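Local coordinates for protein type 3 secretion system chaperone PscG (Pseudomonas aeruginosa, PDB 2UWJ) that acts with PscE as a cytoplasmic type III secretion chaperone that keeps the PscF needle protein from polymerising prematurely and is required for needle assembly, at residues C27-L32 and L43-S48; Q37-R42 and N65-L70; R54-L59 and W79-G84; W73-E78 and A85-R90; R89-L94 and D104-M109. All blocks are in the same frame, centred on the assembly; numbering follows the deposited sequence.

Contact 1 of 5, residues C27-L32 and L43-S48; sequences CIAEWL and LIRISS
Ala29 and Leu32 face Ile44 and Arg45 across a helical hairpin of a TPR-like fold, in which the two short helix segments run nearly antiparallel at 157° with their axes 9.3 Å apart. The apolar part is small. Ala29 CB sits 4.1 Å from Ile44 CG2, and Leu32 meets Ile44 at about a right angle through their end methyls, a tight pair with CD1 to CD1 at 3.4 Å. Beside it lies the polar part. The extended Arg45 chain passes along Ala29, whose CB lies over one face of the guanidinium, and reaches the flank of Glu30. Its NE forms a salt bridge with Glu33, one turn on from Ala29 on helix 22-34, whereas Glu30 OE2 stays 4.4 Å from Arg45 NH2. Helix 22-34 also packs on the PscE chain through Cys27, Ile28 and Trp31, with Glu30 touching both. One water joins the acid and base: it donates to Glu30 OE2 at 2.6 Å and accepts from Arg45 NH1 at 3.1 Å.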
# COMPACT_ATOMS: atom_id res chain seq x y z
N CYS C 27 -22.53 -3.76 -4.45
CA CYS C 27 -22.67 -5.23 -4.53
C CYS C 27 -21.49 -5.88 -3.85
O CYS C 27 -21.62 -6.90 -3.17
CB CYS C 27 -22.70 -5.70 -6.00
SG CYS C 27 -24.19 -5.25 -6.90
N ILE C 28 -20.30 -5.29 -4.02
CA ILE C 28 -19.14 -5.89 -3.38
C ILE C 28 -19.19 -5.73 -1.87
O ILE C 28 -18.85 -6.65 -1.13
CB ILE C 28 -17.81 -5.33 -3.95
CG1 ILE C 28 -17.67 -5.83 -5.42
CG2 ILE C 28 -16.60 -5.82 -3.06
CD1 ILE C 28 -16.63 -5.08 -6.30
N ALA C 29 -19.63 -4.56 -1.40
CA ALA C 29 -19.70 -4.35 0.05
C ALA C 29 -20.67 -5.34 0.70
O ALA C 29 -20.38 -5.87 1.79
CB ALA C 29 -20.16 -2.91 0.37
N GLU C 30 -21.82 -5.56 0.08
CA GLU C 30 -22.83 -6.50 0.64
C GLU C 30 -22.24 -7.91 0.74
O GLU C 30 -22.33 -8.60 1.78
CB GLU C 30 -24.08 -6.53 -0.24
CG GLU C 30 -24.90 -5.37 0.06
CD GLU C 30 -26.15 -5.27 -0.81
OE1 GLU C 30 -26.56 -6.32 -1.36
OE2 GLU C 30 -26.70 -4.13 -0.91
N TRP C 31 -21.57 -8.31 -0.32
CA TRP C 31 -20.89 -9.63 -0.32
C TRP C 31 -19.79 -9.68 0.77
O TRP C 31 -19.68 -10.68 1.47
CB TRP C 31 -20.33 -9.86 -1.71
CG TRP C 31 -19.44 -11.03 -1.84
CD1 TRP C 31 -19.80 -12.37 -1.83
CD2 TRP C 31 -18.05 -10.99 -2.11
NE1 TRP C 31 -18.69 -13.15 -2.08
CE2 TRP C 31 -17.61 -12.32 -2.25
CE3 TRP C 31 -17.13 -9.94 -2.24
CZ2 TRP C 31 -16.29 -12.64 -2.52
CZ3 TRP C 31 -15.80 -10.25 -2.51
CH2 TRP C 31 -15.40 -11.60 -2.65
N LEU C 32 -18.97 -8.62 0.93
CA LEU C 32 -17.94 -8.60 1.98
C LEU C 32 -18.59 -8.75 3.37
O LEU C 32 -18.02 -9.36 4.27
CB LEU C 32 -17.12 -7.29 1.95
CG LEU C 32 -16.14 -7.22 0.77
CD1 LEU C 32 -15.67 -5.75 0.67
CD2 LEU C 32 -14.94 -8.20 1.00
N LEU C 43 -16.15 0.89 5.09
CA LEU C 43 -15.31 1.84 4.34
C LEU C 43 -15.84 2.07 2.91
O LEU C 43 -16.00 3.22 2.43
CB LEU C 43 -13.86 1.27 4.23
CG LEU C 43 -12.96 2.05 3.24
CD1 LEU C 43 -12.88 3.47 3.76
CD2 LEU C 43 -11.50 1.46 3.17
N ILE C 44 -16.12 0.99 2.21
CA ILE C 44 -16.61 1.11 0.82
C ILE C 44 -17.96 1.81 0.74
O ILE C 44 -18.17 2.71 -0.09
CB ILE C 44 -16.69 -0.31 0.14
CG1 ILE C 44 -15.25 -0.86 -0.09
CG2 ILE C 44 -17.45 -0.22 -1.19
CD1 ILE C 44 -15.19 -2.51 -0.12
N ARG C 45 -18.87 1.41 1.61
CA ARG C 45 -20.21 2.00 1.67
C ARG C 45 -20.08 3.50 1.90
O ARG C 45 -20.71 4.30 1.22
CB ARG C 45 -20.98 1.39 2.86
CG ARG C 45 -21.61 -0.02 2.58
CD ARG C 45 -22.44 -0.46 3.76
NE ARG C 45 -22.94 -1.83 3.62
CZ ARG C 45 -23.97 -2.16 2.83
NH1 ARG C 45 -24.56 -1.22 2.12
NH2 ARG C 45 -24.42 -3.42 2.78
N ILE C 46 -19.28 3.87 2.91
CA ILE C 46 -19.11 5.30 3.25
C ILE C 46 -18.44 6.13 2.11
O ILE C 46 -18.90 7.23 1.75
CB ILE C 46 -18.32 5.42 4.53
CG1 ILE C 46 -19.22 4.96 5.69
CG2 ILE C 46 -17.86 6.91 4.72
CD1 ILE C 46 -18.49 4.72 7.02
N SER C 47 -17.39 5.58 1.53
CA SER C 47 -16.71 6.25 0.45
C SER C 47 -17.67 6.44 -0.74
O SER C 47 -17.72 7.54 -1.36
CB SER C 47 -15.47 5.46 -0.00
OG SER C 47 -14.88 6.07 -1.14
N SER C 48 -18.42 5.40 -1.07
CA SER C 48 -19.34 5.47 -2.20
C SER C 48 -20.41 6.54 -1.94
O SER C 48 -20.70 7.35 -2.81
CB SER C 48 -20.06 4.14 -2.41
OG SER C 48 -21.03 4.32 -3.42
O HOH W 1 -27.22 -2.44 1.05

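Contact 2 of 5, residues Q37-R42 and N65-L70; sequences QDEAAR and NPWPAL
Trp67 lays its indole flat against Glu39 on the first turns of helix 38-51, and this is the dense side of the contact. The acid's CG, anti to the backbone N (chi1 -174°), starts an extended chain that runs along the ring in the opposite sense to the tryptophan side chain. Its CG stands 3.7 Å from the centroid of the five-membered ring, over the face, in a CH-pi contact, while the carboxylate follows nearly parallel to the indole, 14° between planes. Pro66 CG covers the opposite face, so the ring is sandwiched. Arg42 comes to the edge instead: Trp67 CZ3 lies over one face of the guanidinium, 3.7 Å from NH1, with the planes 68° apart, and the bent arginine chain presses CG to 3.3 Å from Leu70 CD1.

The outer part is looser and relies on water. One molecule donates to Glu39 OE2 at 2.8 Å and accepts from Ala69 N. Another accepts from Arg42 NH1 and donates to Asn65 OD1. Asn65 ND2 bonds to Trp67 O, which also receives Leu70 N from the other side of its plane. The bond from Trp67 N to Asn65 OD1, 3.0 Å, makes an Asx turn, which leads into the short 3-10 segment 68-70 just ahead of helix 71-80 in this TPR-like fold.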
# COMPACT_ATOMS: atom_id res chain seq x y z
N GLN C 37 -16.28 -9.33 6.47
CA GLN C 37 -15.28 -8.25 6.33
C GLN C 37 -16.03 -6.92 6.51
O GLN C 37 -16.14 -6.10 5.58
CB GLN C 37 -14.65 -8.35 4.93
CG GLN C 37 -13.73 -9.61 4.79
CD GLN C 37 -12.54 -9.59 5.75
OE1 GLN C 37 -12.10 -8.53 6.20
NE2 GLN C 37 -11.99 -10.76 6.02
N ASP C 38 -16.53 -6.74 7.71
CA ASP C 38 -17.38 -5.57 7.99
C ASP C 38 -16.71 -4.20 7.89
O ASP C 38 -17.31 -3.25 7.37
CB ASP C 38 -17.99 -5.70 9.38
CG ASP C 38 -18.83 -6.96 9.54
OD1 ASP C 38 -19.22 -7.58 8.52
OD2 ASP C 38 -19.13 -7.31 10.70
N GLU C 39 -15.51 -4.08 8.44
CA GLU C 39 -14.81 -2.81 8.41
C GLU C 39 -14.54 -2.40 6.97
O GLU C 39 -14.80 -1.25 6.59
CB GLU C 39 -13.49 -2.85 9.22
CG GLU C 39 -12.86 -1.40 9.27
CD GLU C 39 -11.62 -1.32 10.16
OE1 GLU C 39 -11.15 -2.37 10.63
OE2 GLU C 39 -11.12 -0.22 10.40
N ALA C 40 -14.03 -3.33 6.15
CA ALA C 40 -13.81 -3.01 4.75
C ALA C 40 -15.12 -2.69 4.03
O ALA C 40 -15.18 -1.77 3.21
CB ALA C 40 -13.05 -4.15 4.01
N ALA C 41 -16.18 -3.45 4.32
CA ALA C 41 -17.46 -3.17 3.65
C ALA C 41 -17.94 -1.75 4.04
O ALA C 41 -18.45 -1.02 3.20
CB ALA C 41 -18.54 -4.17 4.07
N ARG C 42 -17.78 -1.40 5.32
CA ARG C 42 -18.24 -0.12 5.86
C ARG C 42 -17.47 1.03 5.19
O ARG C 42 -18.06 2.03 4.77
CB ARG C 42 -18.07 -0.15 7.38
CG ARG C 42 -18.57 1.10 8.10
CD ARG C 42 -20.03 1.24 7.92
NE ARG C 42 -20.76 0.04 8.34
CZ ARG C 42 -21.11 -0.30 9.59
NH1 ARG C 42 -20.79 0.44 10.66
NH2 ARG C 42 -21.83 -1.42 9.76
N ASN C 65 -19.85 4.54 15.85
CA ASN C 65 -18.81 3.99 14.98
C ASN C 65 -17.71 3.29 15.80
O ASN C 65 -17.03 3.92 16.62
CB ASN C 65 -18.13 5.09 14.13
CG ASN C 65 -16.87 4.57 13.45
OD1 ASN C 65 -16.88 3.48 12.85
ND2 ASN C 65 -15.79 5.34 13.53
N PRO C 66 -17.51 2.00 15.54
CA PRO C 66 -16.50 1.24 16.28
C PRO C 66 -15.08 1.21 15.63
O PRO C 66 -14.15 0.70 16.24
CB PRO C 66 -17.11 -0.15 16.33
CG PRO C 66 -17.62 -0.29 14.97
CD PRO C 66 -18.30 1.11 14.67
N TRP C 67 -14.92 1.78 14.42
CA TRP C 67 -13.63 1.75 13.70
C TRP C 67 -13.06 3.13 13.54
O TRP C 67 -13.48 3.88 12.66
CB TRP C 67 -13.87 1.11 12.32
CG TRP C 67 -14.24 -0.34 12.46
CD1 TRP C 67 -13.49 -1.32 13.06
CD2 TRP C 67 -15.45 -0.96 12.05
NE1 TRP C 67 -14.17 -2.51 13.06
CE2 TRP C 67 -15.38 -2.32 12.45
CE3 TRP C 67 -16.61 -0.50 11.39
CZ2 TRP C 67 -16.41 -3.22 12.20
CZ3 TRP C 67 -17.65 -1.41 11.15
CH2 TRP C 67 -17.54 -2.75 11.56
N PRO C 68 -12.09 3.50 14.38
CA PRO C 68 -11.51 4.84 14.28
C PRO C 68 -10.98 5.25 12.90
O PRO C 68 -11.02 6.41 12.56
CB PRO C 68 -10.41 4.83 15.36
CG PRO C 68 -11.01 3.84 16.42
CD PRO C 68 -11.50 2.73 15.51
N ALA C 69 -10.50 4.29 12.11
CA ALA C 69 -9.96 4.64 10.80
C ALA C 69 -11.04 5.23 9.86
O ALA C 69 -10.69 5.74 8.81
CB ALA C 69 -9.32 3.40 10.14
N LEU C 70 -12.32 5.06 10.21
CA LEU C 70 -13.41 5.59 9.39
C LEU C 70 -13.76 7.03 9.78
O LEU C 70 -14.44 7.74 9.00
CB LEU C 70 -14.69 4.73 9.51
CG LEU C 70 -14.52 3.27 9.07
CD1 LEU C 70 -15.85 2.55 9.25
CD2 LEU C 70 -14.01 3.19 7.59
O HOH W 2 -10.61 1.31 12.63
O HOH W 3 -19.25 3.15 11.25

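Contact 3 of 5, residues R54-L59 and W79-G84; sequences RYQEAL and WHLGLG
Tyr55, in the first turn of helix 55-59, lays its ring face against His80 CB at the C-terminal end of helix 71-80. That CB stands 3.5 Å from the tyrosine ring centroid, a CH-pi contact. The two rings are near parallel, 9° apart, but slid apart so that they barely overlap, Tyr55 OH lying over the rim of the imidazole, 3.5 Å from His80 CG. Trp79 takes the other imidazole face, and His80 NE2 bonds to the backbone of another protein chain. Tyr55 CB also packs on Leu81, 3.5 Å from its CG, the two side chains running past each other in opposite directions. Gln56 follows, its chain bent at chi2 (-68°), which brings NE2 to 3.9 Å from Leu81 CD1. One turn on, Leu59 meets Leu81 tip to tip, CD1 to CD1 at 3.5 Å. Leu81 precedes Gly82, whose positive phi closes helix 71-80 in a Schellman motif. Helix 55-59 is wedged between helix 38-51, where Ala58 touches Leu49, and helix 71-80.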
# COMPACT_ATOMS: atom_id res chain seq x y z
N ARG C 54 -23.83 12.08 -0.94
CA ARG C 54 -24.90 11.66 -0.01
C ARG C 54 -24.34 11.65 1.38
O ARG C 54 -24.16 10.56 2.01
CB ARG C 54 -25.38 10.27 -0.38
CG ARG C 54 -26.14 10.26 -1.69
CD ARG C 54 -27.20 9.18 -1.45
NE ARG C 54 -26.95 8.12 -2.36
CZ ARG C 54 -27.46 6.90 -2.35
NH1 ARG C 54 -28.33 6.43 -1.45
NH2 ARG C 54 -27.02 6.13 -3.32
N TYR C 55 -24.02 12.84 1.84
CA TYR C 55 -23.36 13.03 3.13
C TYR C 55 -24.11 12.59 4.37
O TYR C 55 -23.49 12.05 5.32
CB TYR C 55 -22.92 14.51 3.31
CG TYR C 55 -22.10 15.07 2.14
CD1 TYR C 55 -20.87 14.47 1.76
CD2 TYR C 55 -22.58 16.17 1.35
CE1 TYR C 55 -20.14 14.91 0.63
CE2 TYR C 55 -21.84 16.62 0.23
CZ TYR C 55 -20.63 15.99 -0.13
OH TYR C 55 -19.91 16.44 -1.21
N GLN C 56 -25.42 12.89 4.42
CA GLN C 56 -26.25 12.52 5.55
C GLN C 56 -26.35 11.00 5.69
O GLN C 56 -26.29 10.46 6.78
CB GLN C 56 -27.66 13.18 5.45
CG GLN C 56 -27.68 14.63 6.00
CD GLN C 56 -27.46 14.72 7.54
OE1 GLN C 56 -27.25 13.70 8.24
NE2 GLN C 56 -27.53 15.94 8.06
N GLU C 57 -26.50 10.30 4.57
CA GLU C 57 -26.58 8.85 4.66
C GLU C 57 -25.21 8.27 5.10
O GLU C 57 -25.17 7.31 5.89
CB GLU C 57 -27.01 8.26 3.32
CG GLU C 57 -28.48 8.69 2.90
CD GLU C 57 -28.70 8.39 1.43
OE1 GLU C 57 -29.01 7.24 1.06
OE2 GLU C 57 -28.49 9.34 0.64
N ALA C 58 -24.10 8.84 4.62
CA ALA C 58 -22.78 8.34 5.05
C ALA C 58 -22.65 8.58 6.55
O ALA C 58 -22.15 7.72 7.28
CB ALA C 58 -21.62 9.04 4.26
N LEU C 59 -23.17 9.71 7.03
CA LEU C 59 -23.08 10.05 8.45
C LEU C 59 -23.98 9.19 9.34
O LEU C 59 -23.79 9.17 10.54
CB LEU C 59 -23.38 11.54 8.69
CG LEU C 59 -22.18 12.48 8.48
CD1 LEU C 59 -22.76 13.93 8.44
CD2 LEU C 59 -21.10 12.33 9.66
N TRP C 79 -17.89 18.57 6.97
CA TRP C 79 -17.31 19.70 6.26
C TRP C 79 -18.17 20.07 5.03
O TRP C 79 -18.54 21.24 4.90
CB TRP C 79 -15.88 19.37 5.82
CG TRP C 79 -15.16 20.44 4.99
CD1 TRP C 79 -14.89 21.75 5.36
CD2 TRP C 79 -14.50 20.24 3.74
NE1 TRP C 79 -14.08 22.36 4.41
CE2 TRP C 79 -13.82 21.46 3.40
CE3 TRP C 79 -14.40 19.14 2.86
CZ2 TRP C 79 -13.06 21.61 2.23
CZ3 TRP C 79 -13.63 19.29 1.68
CH2 TRP C 79 -12.97 20.52 1.38
N HIS C 80 -18.51 19.11 4.16
CA HIS C 80 -19.30 19.44 2.97
C HIS C 80 -20.71 19.84 3.33
O HIS C 80 -21.37 20.52 2.53
CB HIS C 80 -19.33 18.29 1.93
CG HIS C 80 -17.99 17.93 1.37
ND1 HIS C 80 -17.37 18.64 0.37
CD2 HIS C 80 -17.18 16.86 1.61
CE1 HIS C 80 -16.26 18.05 -0.00
NE2 HIS C 80 -16.11 16.95 0.74
N LEU C 81 -21.20 19.42 4.50
CA LEU C 81 -22.55 19.80 4.91
C LEU C 81 -22.53 21.17 5.67
O LEU C 81 -23.56 21.64 6.13
CB LEU C 81 -23.18 18.70 5.80
CG LEU C 81 -23.63 17.37 5.15
CD1 LEU C 81 -24.11 16.39 6.27
CD2 LEU C 81 -24.76 17.62 4.11
N GLY C 82 -21.35 21.78 5.81
CA GLY C 82 -21.22 23.05 6.51
C GLY C 82 -21.44 22.98 8.01
O GLY C 82 -21.69 23.99 8.68
N LEU C 83 -21.33 21.78 8.57
CA LEU C 83 -21.52 21.59 10.01
C LEU C 83 -20.21 21.93 10.72
O LEU C 83 -19.52 21.05 11.26
CB LEU C 83 -21.93 20.13 10.27
CG LEU C 83 -23.33 19.81 9.74
CD1 LEU C 83 -23.64 18.30 9.80
CD2 LEU C 83 -24.32 20.63 10.59
N GLY C 84 -19.87 23.22 10.74
CA GLY C 84 -18.59 23.67 11.32
C GLY C 84 -18.24 23.28 12.75
O GLY C 84 -17.10 22.85 13.05

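Contact 4 of 5, residues W73-E78 and A85-R90; sequences WFALCE and AALDRR
Arg90, with CG trans to the backbone N (chi1 -172°) and a bend at chi3 (-52°), swings its guanidinium to Glu78, whose chain runs extended beyond CG to meet it. The arginine grips side-on with two nitrogens: NE to Glu78 OE1 and NH2 to Glu78 OE2, each 2.8 Å and fairly straight. Both oxygens lie near the guanidinium plane but are approached from above the carboxylate plane, the two planes being 44° apart. Phe74 CB covers a guanidinium face, 3.6 Å from CZ, and Arg90 NH1 forms a further salt bridge to Glu71, so three nitrogens are engaged. This pairing probably keeps the buried Glu78 ionised. A water donates to Glu78 OE2 at 2.6 Å and to Ala86 O. Beside the ion pair, Leu87 CD1 packs 3.5 Å from Ala75 CB. Helices 71-80 and 84-95 form an antiparallel TPR-like hairpin here; Phe74 and Cys77 turn to helix 55-59, Trp73 to helix 38-51, and Leu87 to helix 100-113.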
# COMPACT_ATOMS: atom_id res chain seq x y z
N TRP C 73 -13.74 10.17 7.32
CA TRP C 73 -14.84 10.27 6.38
C TRP C 73 -15.99 11.04 6.99
O TRP C 73 -16.62 11.85 6.27
CB TRP C 73 -15.35 8.89 5.94
CG TRP C 73 -14.28 8.11 5.29
CD1 TRP C 73 -13.35 7.29 5.89
CD2 TRP C 73 -13.98 8.11 3.89
NE1 TRP C 73 -12.49 6.76 4.93
CE2 TRP C 73 -12.87 7.25 3.69
CE3 TRP C 73 -14.56 8.74 2.77
CZ2 TRP C 73 -12.32 7.02 2.42
CZ3 TRP C 73 -14.00 8.50 1.50
CH2 TRP C 73 -12.92 7.66 1.34
N PHE C 74 -16.28 10.84 8.27
CA PHE C 74 -17.38 11.59 8.90
C PHE C 74 -17.01 13.10 9.01
O PHE C 74 -17.87 13.95 8.77
CB PHE C 74 -17.76 10.99 10.27
CG PHE C 74 -18.06 9.51 10.19
CD1 PHE C 74 -18.82 9.00 9.14
CD2 PHE C 74 -17.56 8.62 11.16
CE1 PHE C 74 -19.09 7.59 9.05
CE2 PHE C 74 -17.82 7.23 11.08
CZ PHE C 74 -18.58 6.72 10.03
N ALA C 75 -15.75 13.41 9.37
CA ALA C 75 -15.30 14.83 9.38
C ALA C 75 -15.52 15.43 7.95
O ALA C 75 -16.02 16.55 7.78
CB ALA C 75 -13.80 14.91 9.70
N LEU C 76 -15.15 14.68 6.91
CA LEU C 76 -15.27 15.22 5.53
C LEU C 76 -16.75 15.49 5.23
O LEU C 76 -17.08 16.51 4.57
CB LEU C 76 -14.70 14.25 4.48
CG LEU C 76 -13.13 14.20 4.47
CD1 LEU C 76 -12.65 13.02 3.63
CD2 LEU C 76 -12.56 15.49 3.94
N CYS C 77 -17.63 14.58 5.66
CA CYS C 77 -19.08 14.73 5.43
C CYS C 77 -19.61 15.99 6.15
O CYS C 77 -20.43 16.79 5.60
CB CYS C 77 -19.84 13.48 5.93
SG CYS C 77 -19.67 12.09 4.79
N GLU C 78 -19.20 16.16 7.39
CA GLU C 78 -19.62 17.33 8.18
C GLU C 78 -19.11 18.62 7.47
O GLU C 78 -19.83 19.65 7.39
CB GLU C 78 -19.04 17.23 9.61
CG GLU C 78 -19.85 16.26 10.47
CD GLU C 78 -19.13 15.81 11.75
OE1 GLU C 78 -17.89 15.86 11.80
OE2 GLU C 78 -19.83 15.40 12.67
N ALA C 85 -19.18 23.41 13.67
CA ALA C 85 -18.89 23.09 15.07
C ALA C 85 -18.77 21.57 15.29
O ALA C 85 -17.96 21.13 16.09
CB ALA C 85 -19.97 23.67 15.98
N ALA C 86 -19.60 20.78 14.61
CA ALA C 86 -19.52 19.33 14.76
C ALA C 86 -18.14 18.90 14.19
O ALA C 86 -17.44 18.08 14.82
CB ALA C 86 -20.66 18.63 13.99
N LEU C 87 -17.76 19.45 13.03
CA LEU C 87 -16.48 19.15 12.41
C LEU C 87 -15.33 19.44 13.39
O LEU C 87 -14.41 18.62 13.60
CB LEU C 87 -16.24 19.99 11.13
CG LEU C 87 -14.81 19.85 10.50
CD1 LEU C 87 -14.51 18.34 10.12
CD2 LEU C 87 -14.70 20.73 9.20
N ASP C 88 -15.38 20.62 14.00
CA ASP C 88 -14.33 21.02 14.91
C ASP C 88 -14.24 20.09 16.10
O ASP C 88 -13.14 19.80 16.56
CB ASP C 88 -14.50 22.48 15.39
CG ASP C 88 -14.33 23.50 14.25
OD1 ASP C 88 -13.66 23.17 13.22
OD2 ASP C 88 -14.85 24.64 14.39
N ARG C 89 -15.37 19.66 16.65
CA ARG C 89 -15.31 18.73 17.80
C ARG C 89 -14.71 17.37 17.35
O ARG C 89 -13.89 16.77 18.06
CB ARG C 89 -16.70 18.45 18.39
CG ARG C 89 -17.33 19.64 19.15
CD ARG C 89 -18.63 19.24 19.85
NE ARG C 89 -19.71 18.82 18.95
CZ ARG C 89 -20.53 19.65 18.31
NH1 ARG C 89 -20.41 20.98 18.44
NH2 ARG C 89 -21.51 19.15 17.54
N ARG C 90 -15.15 16.87 16.20
CA ARG C 90 -14.61 15.59 15.73
C ARG C 90 -13.08 15.72 15.53
O ARG C 90 -12.30 14.88 16.02
CB ARG C 90 -15.32 15.15 14.42
CG ARG C 90 -14.93 13.70 13.99
CD ARG C 90 -15.74 13.23 12.77
NE ARG C 90 -17.20 13.37 12.93
CZ ARG C 90 -18.03 12.48 13.49
NH1 ARG C 90 -17.60 11.31 13.99
NH2 ARG C 90 -19.33 12.73 13.51
O HOH W 4 -18.88 15.80 15.07

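Contact 5 of 5, residues R89-L94 and D104-M109; sequences RRLAGL and DFAAGM
Met109 N bonds to Phe105 O at 2.9 Å, the routine helical link that sets Phe105 and Met109 one turn apart facing Leu91, with Ala106 between them facing Leu91 and Leu94. The pair joins helices 84-95 and 100-113, the last two of this TPR-like helical fold, and here the segments run broadly antiparallel at 136°, axes 8.5 Å apart. The small alanine lets the backbones come close: the CA atoms of Leu91 and Ala106 are 5.1 Å apart.

Across the two helices the contact is apolar. Leu91 directs its side chain into the interface with CG opposite the carbonyl carbon (chi1 -62°), and its two methyls straddle Ala106, CD2 toward Phe105 and CD1 toward Met109. CD2 reaches Phe105 CE2 at 4.3 Å, approaching the ring obliquely, and CD1 lies 4.3 Å from Met109 CB. These spacings are easy, without strain. Phe105 and Met109 also touch Leu76, so the same side chains that receive Leu91 close the core toward helix 71-80, where Phe105 further meets Pro72 and Met109 meets Trp79. Phe105 additionally packs on an apolar side chain of another protein chain, which places this end of the core beside a subunit boundary.

The tighter spot belongs to Ala106, whose methyl sits at the backbone of the first helix: its CB is 3.7 Å from Leu91 O and 3.6 Å from Leu94 CB.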
# COMPACT_ATOMS: atom_id res chain seq x y z
N ARG C 89 -15.37 19.66 16.65
CA ARG C 89 -15.31 18.73 17.80
C ARG C 89 -14.71 17.37 17.35
O ARG C 89 -13.89 16.77 18.06
CB ARG C 89 -16.70 18.45 18.39
CG ARG C 89 -17.33 19.64 19.15
CD ARG C 89 -18.63 19.24 19.85
NE ARG C 89 -19.71 18.82 18.95
CZ ARG C 89 -20.53 19.65 18.31
NH1 ARG C 89 -20.41 20.98 18.44
NH2 ARG C 89 -21.51 19.15 17.54
N ARG C 90 -15.15 16.87 16.20
CA ARG C 90 -14.61 15.59 15.73
C ARG C 90 -13.08 15.72 15.53
O ARG C 90 -12.30 14.88 16.02
CB ARG C 90 -15.32 15.15 14.42
CG ARG C 90 -14.93 13.70 13.99
CD ARG C 90 -15.74 13.23 12.77
NE ARG C 90 -17.20 13.37 12.93
CZ ARG C 90 -18.03 12.48 13.49
NH1 ARG C 90 -17.60 11.31 13.99
NH2 ARG C 90 -19.33 12.73 13.51
N LEU C 91 -12.64 16.76 14.82
CA LEU C 91 -11.19 16.94 14.61
C LEU C 91 -10.44 17.05 15.94
O LEU C 91 -9.40 16.40 16.13
CB LEU C 91 -10.87 18.16 13.73
CG LEU C 91 -11.40 18.10 12.30
CD1 LEU C 91 -10.87 19.30 11.51
CD2 LEU C 91 -10.96 16.74 11.68
N ALA C 92 -10.98 17.82 16.89
CA ALA C 92 -10.32 17.94 18.21
C ALA C 92 -10.19 16.55 18.86
O ALA C 92 -9.18 16.23 19.48
CB ALA C 92 -11.13 18.93 19.15
N GLY C 93 -11.21 15.70 18.71
CA GLY C 93 -11.14 14.37 19.28
C GLY C 93 -10.05 13.52 18.62
O GLY C 93 -9.23 12.90 19.30
N LEU C 94 -10.01 13.51 17.29
CA LEU C 94 -9.03 12.73 16.55
C LEU C 94 -7.59 13.21 16.80
O LEU C 94 -6.63 12.44 16.65
CB LEU C 94 -9.32 12.81 15.05
CG LEU C 94 -10.64 12.16 14.69
CD1 LEU C 94 -10.86 12.33 13.21
CD2 LEU C 94 -10.63 10.67 15.15
N ASP C 104 -2.59 12.83 12.15
CA ASP C 104 -2.12 13.71 11.07
C ASP C 104 -3.27 14.13 10.19
O ASP C 104 -3.28 15.24 9.68
CB ASP C 104 -1.04 13.05 10.17
CG ASP C 104 0.26 12.79 10.90
OD1 ASP C 104 0.45 13.40 11.98
OD2 ASP C 104 1.09 11.96 10.40
N PHE C 105 -4.22 13.22 9.94
CA PHE C 105 -5.36 13.66 9.11
C PHE C 105 -6.07 14.84 9.82
O PHE C 105 -6.43 15.83 9.20
CB PHE C 105 -6.40 12.55 8.92
CG PHE C 105 -7.70 13.03 8.28
CD1 PHE C 105 -7.85 13.01 6.90
CD2 PHE C 105 -8.71 13.56 9.07
CE1 PHE C 105 -9.01 13.53 6.29
CE2 PHE C 105 -9.89 14.09 8.48
CZ PHE C 105 -10.03 14.08 7.10
N ALA C 106 -6.31 14.69 11.13
CA ALA C 106 -7.03 15.72 11.89
C ALA C 106 -6.31 17.07 11.93
O ALA C 106 -6.91 18.10 11.66
CB ALA C 106 -7.31 15.21 13.32
N ALA C 107 -5.03 17.04 12.27
CA ALA C 107 -4.21 18.25 12.32
C ALA C 107 -4.16 18.87 10.92
O ALA C 107 -4.30 20.08 10.75
CB ALA C 107 -2.79 17.93 12.81
N GLY C 108 -3.96 18.04 9.89
CA GLY C 108 -3.92 18.61 8.55
C GLY C 108 -5.25 19.22 8.08
O GLY C 108 -5.28 20.30 7.48
N MET C 109 -6.36 18.56 8.37
CA MET C 109 -7.62 19.11 7.87
C MET C 109 -7.96 20.40 8.66
O MET C 109 -8.47 21.37 8.10
CB MET C 109 -8.77 18.09 7.98
CG MET C 109 -9.94 18.44 7.01
SD MET C 109 -11.34 17.47 7.44
CE MET C 109 -12.64 18.43 6.47

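How the contacts relate
From the N terminus, contact 1 closes the turn between helices 22-34 and 38-51. Contact 2 opens within that turn and crosses contact 1, carrying the start of helix 38-51 to the loop ahead of helix 71-80; the two meet where Leu43 packs on Leu70. Contact 3 crosses contact 2 in turn, folding helix 55-59 onto the end of helix 71-80. Contact 4 crosses contact 3, closes the next hairpin and ends on Arg89 and Arg90, where contact 5 begins and adds helix 100-113. None nests inside another. Contacts 1 and 5 lie about 25 Å apart between centres, while Trp73 and Phe74 of contact 4 pack on Ile46 of contact 1, linking both halves.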